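PDB 2HLY: hypothetical protein Atu2299 from Agrobacterium tumefaciens, which is of unknown function but belongs to the DUF2026 family, which is grouped with the papain-like cysteine peptidase clan, so a peptidase-related fold is likely. Local coordinates for residues Ala112-Leu124 with Thr195-Trp207. Sequence-based numbering, arbitrary orientation.
Sequences ALAVPAKMFQRPL and TVPLTGEMLTGAW
Lys118 and Trp207 each turn CG beside the backbone N and anti to the carbonyl carbon (chi1 -56° and -66°), and the lysine chain is extended beyond CG. This lays the lysine methylenes across one face of the indole. The motif is a single parallel beta bridge, Met119 with Ala206, by which the C-terminal tail joins the chain leading into strand 120-123. That strand is at one edge of a four-stranded antiparallel sheet, in a chain whose family is placed in the papain-like peptidase clan.

Two backbone bonds make the bridge. Met119 N donates almost straight to Gly205 O (2.9 Å, 176°) from a position above the plane of that carbonyl. Trp207 N donates to Met119 O at 2.8 Å.

Trp207 is the main side chain of the tail here. Lys118 CD sits 3.5 Å from the centroid of its six-membered ring, straight above it, as a CH-pi contact. Lys118 NZ reaches farther out, 4.4 Å from the same centroid, and makes an off-centre cation-pi interaction. Pro116 meets the ring at its edge, with CD 3.8 Å from Trp207 CH2. Phe120 CD1 touches Trp207 CB, and Ser137 also packs on the tryptophan. On the bridge, Met119 CE packs against Ala206 CB at 3.8 Å, while helix 10-24 touches both residues through Tyr13 and Gln10.

Waters fill in the polar links. One accepts from Lys118 NZ and donates to Ala206 O, which ties the ammonium to the tail. Another accepts from Gln121 N and lies close to the terminal carboxylate at Trp207 OXT. A third lies in the indole plane at the ring edge, where it accepts from Trp207 NE1 at 2.9 Å and from Lys118 N, and donates to Pro116 O.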
loop_
_atom_site.group_PDB
_atom_site.type_symbol
_atom_site.label_atom_id
_atom_site.label_comp_id
_atom_site.label_asym_id
_atom_site.label_seq_id
_atom_site.Cartn_x
_atom_site.Cartn_y
_atom_site.Cartn_z
ATOM N N ALA A 112 13.868 3.989 15.895
ATOM C CA ALA A 112 14.616 2.916 16.560
ATOM C C ALA A 112 14.392 1.521 15.980
ATOM O O ALA A 112 15.286 0.672 16.063
ATOM C CB ALA A 112 14.289 2.907 18.050
ATOM N N LEU A 113 13.196 1.274 15.437
ATOM C CA LEU A 113 12.845 -0.034 14.883
ATOM C C LEU A 113 13.667 -0.372 13.642
ATOM O O LEU A 113 13.825 -1.547 13.319
ATOM C CB LEU A 113 11.342 -0.130 14.565
ATOM C CG LEU A 113 10.284 0.128 15.652
ATOM C CD1 LEU A 113 8.879 0.012 15.071
ATOM C CD2 LEU A 113 10.431 -0.799 16.844
ATOM N N ALA A 114 14.164 0.649 12.943
ATOM C CA ALA A 114 15.068 0.457 11.800
ATOM C C ALA A 114 14.467 -0.578 10.852
ATOM O O ALA A 114 15.072 -1.617 10.573
ATOM C CB ALA A 114 16.455 0.009 12.274
ATOM N N VAL A 115 13.245 -0.307 10.414
ATOM C CA VAL A 115 12.542 -1.233 9.538
ATOM C C VAL A 115 13.066 -1.104 8.112
ATOM O O VAL A 115 13.046 -0.003 7.551
ATOM C CB VAL A 115 11.015 -0.984 9.574
ATOM C CG1 VAL A 115 10.295 -1.920 8.602
ATOM C CG2 VAL A 115 10.506 -1.173 10.984
ATOM N N PRO A 116 13.548 -2.224 7.531
ATOM C CA PRO A 116 13.972 -2.303 6.129
ATOM C C PRO A 116 12.788 -2.125 5.184
ATOM O O PRO A 116 11.638 -2.323 5.591
ATOM C CB PRO A 116 14.488 -3.743 5.992
ATOM C CG PRO A 116 14.705 -4.231 7.364
ATOM C CD PRO A 116 13.733 -3.511 8.225
ATOM N N ALA A 117 13.077 -1.739 3.947
ATOM C CA ALA A 117 12.047 -1.636 2.910
ATOM C C ALA A 117 11.988 -2.952 2.137
ATOM O O ALA A 117 12.940 -3.302 1.426
ATOM C CB ALA A 117 12.365 -0.475 1.974
ATOM N N LYS A 118 10.889 -3.695 2.283
ATOM C CA LYS A 118 10.709 -4.955 1.564
ATOM C C LYS A 118 9.259 -5.115 1.094
ATOM O O LYS A 118 8.364 -4.422 1.572
ATOM C CB LYS A 118 11.091 -6.174 2.426
ATOM C CG LYS A 118 12.504 -6.180 3.001
ATOM C CD LYS A 118 12.767 -7.494 3.725
ATOM C CE LYS A 118 14.088 -7.479 4.466
ATOM N NZ LYS A 118 14.415 -8.832 4.997
ATOM N N MET A 119 9.038 -6.036 0.159
ATOM C CA MET A 119 7.682 -6.343 -0.280
ATOM C C MET A 119 6.864 -7.034 0.814
ATOM O O MET A 119 7.375 -7.933 1.475
ATOM C CB MET A 119 7.733 -7.267 -1.494
ATOM C CG MET A 119 6.371 -7.803 -1.888
ATOM S SD MET A 119 6.297 -8.728 -3.419
ATOM C CE MET A 119 7.057 -10.269 -2.931
ATOM N N PHE A 120 5.587 -6.646 0.950
ATOM C CA PHE A 120 4.632 -7.466 1.708
ATOM C C PHE A 120 3.511 -7.989 0.801
ATOM O O PHE A 120 2.646 -7.242 0.359
ATOM C CB PHE A 120 4.008 -6.745 2.915
ATOM C CG PHE A 120 3.209 -7.680 3.759
ATOM C CD1 PHE A 120 3.832 -8.424 4.765
ATOM C CD2 PHE A 120 1.856 -7.905 3.477
ATOM C CE1 PHE A 120 3.103 -9.359 5.522
ATOM C CE2 PHE A 120 1.127 -8.856 4.208
ATOM C CZ PHE A 120 1.758 -9.567 5.240
ATOM N N GLN A 121 3.555 -9.294 0.542
ATOM C CA GLN A 121 2.535 -9.975 -0.262
ATOM C C GLN A 121 2.514 -11.421 0.260
ATOM O O GLN A 121 3.470 -12.181 0.045
ATOM C CB GLN A 121 2.919 -9.942 -1.748
ATOM C CG GLN A 121 1.892 -10.693 -2.623
ATOM C CD GLN A 121 2.237 -10.796 -4.099
ATOM O OE1 GLN A 121 1.446 -11.350 -4.860
ATOM N NE2 GLN A 121 3.398 -10.266 -4.507
ATOM N N ARG A 122 1.438 -11.770 0.968
ATOM C CA ARG A 122 1.351 -13.086 1.630
ATOM C C ARG A 122 -0.091 -13.600 1.566
ATOM O O ARG A 122 -1.026 -12.801 1.509
ATOM C CB ARG A 122 1.799 -12.995 3.094
ATOM C CG ARG A 122 3.232 -12.479 3.330
ATOM C CD ARG A 122 3.748 -12.838 4.738
ATOM N NE ARG A 122 3.806 -14.290 4.877
ATOM C CZ ARG A 122 3.439 -14.985 5.959
ATOM N NH1 ARG A 122 2.994 -14.378 7.068
ATOM N NH2 ARG A 122 3.494 -16.310 5.933
ATOM N N PRO A 123 -0.285 -14.933 1.611
ATOM C CA PRO A 123 -1.661 -15.431 1.576
ATOM C C PRO A 123 -2.441 -14.989 2.820
ATOM O O PRO A 123 -1.915 -15.039 3.926
ATOM C CB PRO A 123 -1.496 -16.967 1.573
ATOM C CG PRO A 123 -0.076 -17.206 1.094
ATOM C CD PRO A 123 0.702 -16.028 1.664
ATOM N N LEU A 124 -3.685 -14.564 2.634
ATOM C CA LEU A 124 -4.519 -14.230 3.796
ATOM C C LEU A 124 -4.671 -15.431 4.727
ATOM O O LEU A 124 -4.783 -15.282 5.957
ATOM C CB LEU A 124 -5.899 -13.742 3.346
ATOM C CG LEU A 124 -5.991 -12.270 2.965
ATOM C CD1 LEU A 124 -7.277 -12.035 2.187
ATOM C CD2 LEU A 124 -5.953 -11.409 4.212
ATOM N N THR A 195 5.305 18.122 -14.266
ATOM C CA THR A 195 6.082 16.901 -14.529
ATOM C C THR A 195 6.241 16.132 -13.224
ATOM O O THR A 195 6.645 16.691 -12.202
ATOM C CB THR A 195 7.464 17.202 -15.155
ATOM O OG1 THR A 195 7.276 17.867 -16.410
ATOM C CG2 THR A 195 8.254 15.912 -15.404
ATOM N N VAL A 196 5.900 14.850 -13.260
ATOM C CA VAL A 196 6.044 13.997 -12.085
ATOM C C VAL A 196 7.075 12.899 -12.411
ATOM O O VAL A 196 6.830 12.071 -13.275
ATOM C CB VAL A 196 4.684 13.387 -11.647
ATOM C CG1 VAL A 196 4.844 12.583 -10.367
ATOM C CG2 VAL A 196 3.634 14.484 -11.427
ATOM N N PRO A 197 8.248 12.925 -11.750
ATOM C CA PRO A 197 9.241 11.890 -11.999
ATOM C C PRO A 197 9.038 10.663 -11.127
ATOM O O PRO A 197 8.493 10.766 -10.027
ATOM C CB PRO A 197 10.545 12.563 -11.568
ATOM C CG PRO A 197 10.143 13.470 -10.476
ATOM C CD PRO A 197 8.725 13.912 -10.761
ATOM N N LEU A 198 9.493 9.510 -11.601
ATOM C CA LEU A 198 9.539 8.346 -10.721
ATOM C C LEU A 198 10.548 8.597 -9.609
ATOM O O LEU A 198 11.643 9.112 -9.866
ATOM C CB LEU A 198 9.942 7.102 -11.510
ATOM C CG LEU A 198 8.896 6.449 -12.416
ATOM C CD1 LEU A 198 9.556 5.400 -13.323
ATOM C CD2 LEU A 198 7.741 5.837 -11.617
ATOM N N THR A 199 10.180 8.271 -8.373
ATOM C CA THR A 199 11.122 8.377 -7.253
ATOM C C THR A 199 12.239 7.324 -7.408
ATOM O O THR A 199 12.108 6.378 -8.188
ATOM C CB THR A 199 10.411 8.266 -5.876
ATOM O OG1 THR A 199 9.687 7.038 -5.816
ATOM C CG2 THR A 199 9.431 9.441 -5.681
ATOM N N GLY A 200 13.332 7.487 -6.662
ATOM C CA GLY A 200 14.577 6.789 -7.004
ATOM C C GLY A 200 15.224 5.834 -6.016
ATOM O O GLY A 200 16.424 5.599 -6.099
ATOM N N GLU A 201 14.449 5.258 -5.095
ATOM C CA GLU A 201 15.016 4.295 -4.132
ATOM C C GLU A 201 15.290 2.952 -4.813
ATOM O O GLU A 201 14.543 2.540 -5.700
ATOM C CB GLU A 201 14.073 4.101 -2.928
ATOM C CG GLU A 201 14.684 3.351 -1.717
ATOM C CD GLU A 201 13.693 3.201 -0.543
ATOM O OE1 GLU A 201 12.518 3.618 -0.687
ATOM O OE2 GLU A 201 14.083 2.668 0.521
ATOM N N MET A 202 16.377 2.296 -4.411
ATOM C CA MET A 202 16.665 0.925 -4.817
ATOM C C MET A 202 15.870 0.022 -3.891
ATOM O O MET A 202 15.927 0.185 -2.670
ATOM C CB MET A 202 18.165 0.639 -4.677
ATOM C CG MET A 202 18.621 -0.683 -5.236
ATOM S SD MET A 202 20.422 -0.709 -5.384
ATOM C CE MET A 202 20.655 0.118 -6.955
ATOM N N LEU A 203 15.145 -0.934 -4.476
ATOM C CA LEU A 203 14.185 -1.750 -3.723
ATOM C C LEU A 203 14.414 -3.233 -3.931
ATOM O O LEU A 203 14.371 -3.718 -5.065
ATOM C CB LEU A 203 12.770 -1.405 -4.167
ATOM C CG LEU A 203 12.293 0.007 -3.823
ATOM C CD1 LEU A 203 11.039 0.344 -4.633
ATOM C CD2 LEU A 203 12.054 0.158 -2.318
ATOM N N THR A 204 14.632 -3.948 -2.824
ATOM C CA THR A 204 14.882 -5.385 -2.847
ATOM C C THR A 204 14.273 -6.046 -1.611
ATOM O O THR A 204 14.103 -5.395 -0.577
ATOM C CB THR A 204 16.416 -5.706 -2.845
ATOM O OG1 THR A 204 16.977 -5.362 -1.575
ATOM C CG2 THR A 204 17.170 -4.959 -3.969
ATOM N N GLY A 205 13.979 -7.334 -1.722
ATOM C CA GLY A 205 13.587 -8.136 -0.563
ATOM C C GLY A 205 12.090 -8.326 -0.398
ATOM O O GLY A 205 11.283 -7.544 -0.911
ATOM N N ALA A 206 11.734 -9.384 0.326
ATOM C CA ALA A 206 10.337 -9.698 0.629
ATOM C C ALA A 206 10.185 -10.206 2.055
ATOM O O ALA A 206 11.005 -11.014 2.533
ATOM C CB ALA A 206 9.800 -10.739 -0.347
ATOM N N TRP A 207 9.149 -9.725 2.733
ATOM C CA TRP A 207 8.800 -10.215 4.079
ATOM C C TRP A 207 8.160 -11.582 4.018
ATOM O O TRP A 207 8.273 -12.369 4.966
ATOM C CB TRP A 207 7.838 -9.257 4.767
ATOM C CG TRP A 207 8.462 -7.942 5.064
ATOM C CD1 TRP A 207 8.062 -6.727 4.603
ATOM C CD2 TRP A 207 9.617 -7.711 5.881
ATOM N NE1 TRP A 207 8.876 -5.736 5.104
ATOM C CE2 TRP A 207 9.858 -6.310 5.870
ATOM C CE3 TRP A 207 10.482 -8.545 6.614
ATOM C CZ2 TRP A 207 10.911 -5.721 6.581
ATOM C CZ3 TRP A 207 11.541 -7.961 7.312
ATOM C CH2 TRP A 207 11.753 -6.564 7.280
ATOM O OXT TRP A 207 7.500 -11.932 3.037
HETATM O O HOH W 1 9.198 -2.931 4.662
HETATM O O HOH W 2 14.766 -2.240 -0.280
HETATM O O HOH W 3 12.573 -11.128 4.779
HETATM O O HOH W 4 6.159 -10.672 1.106
#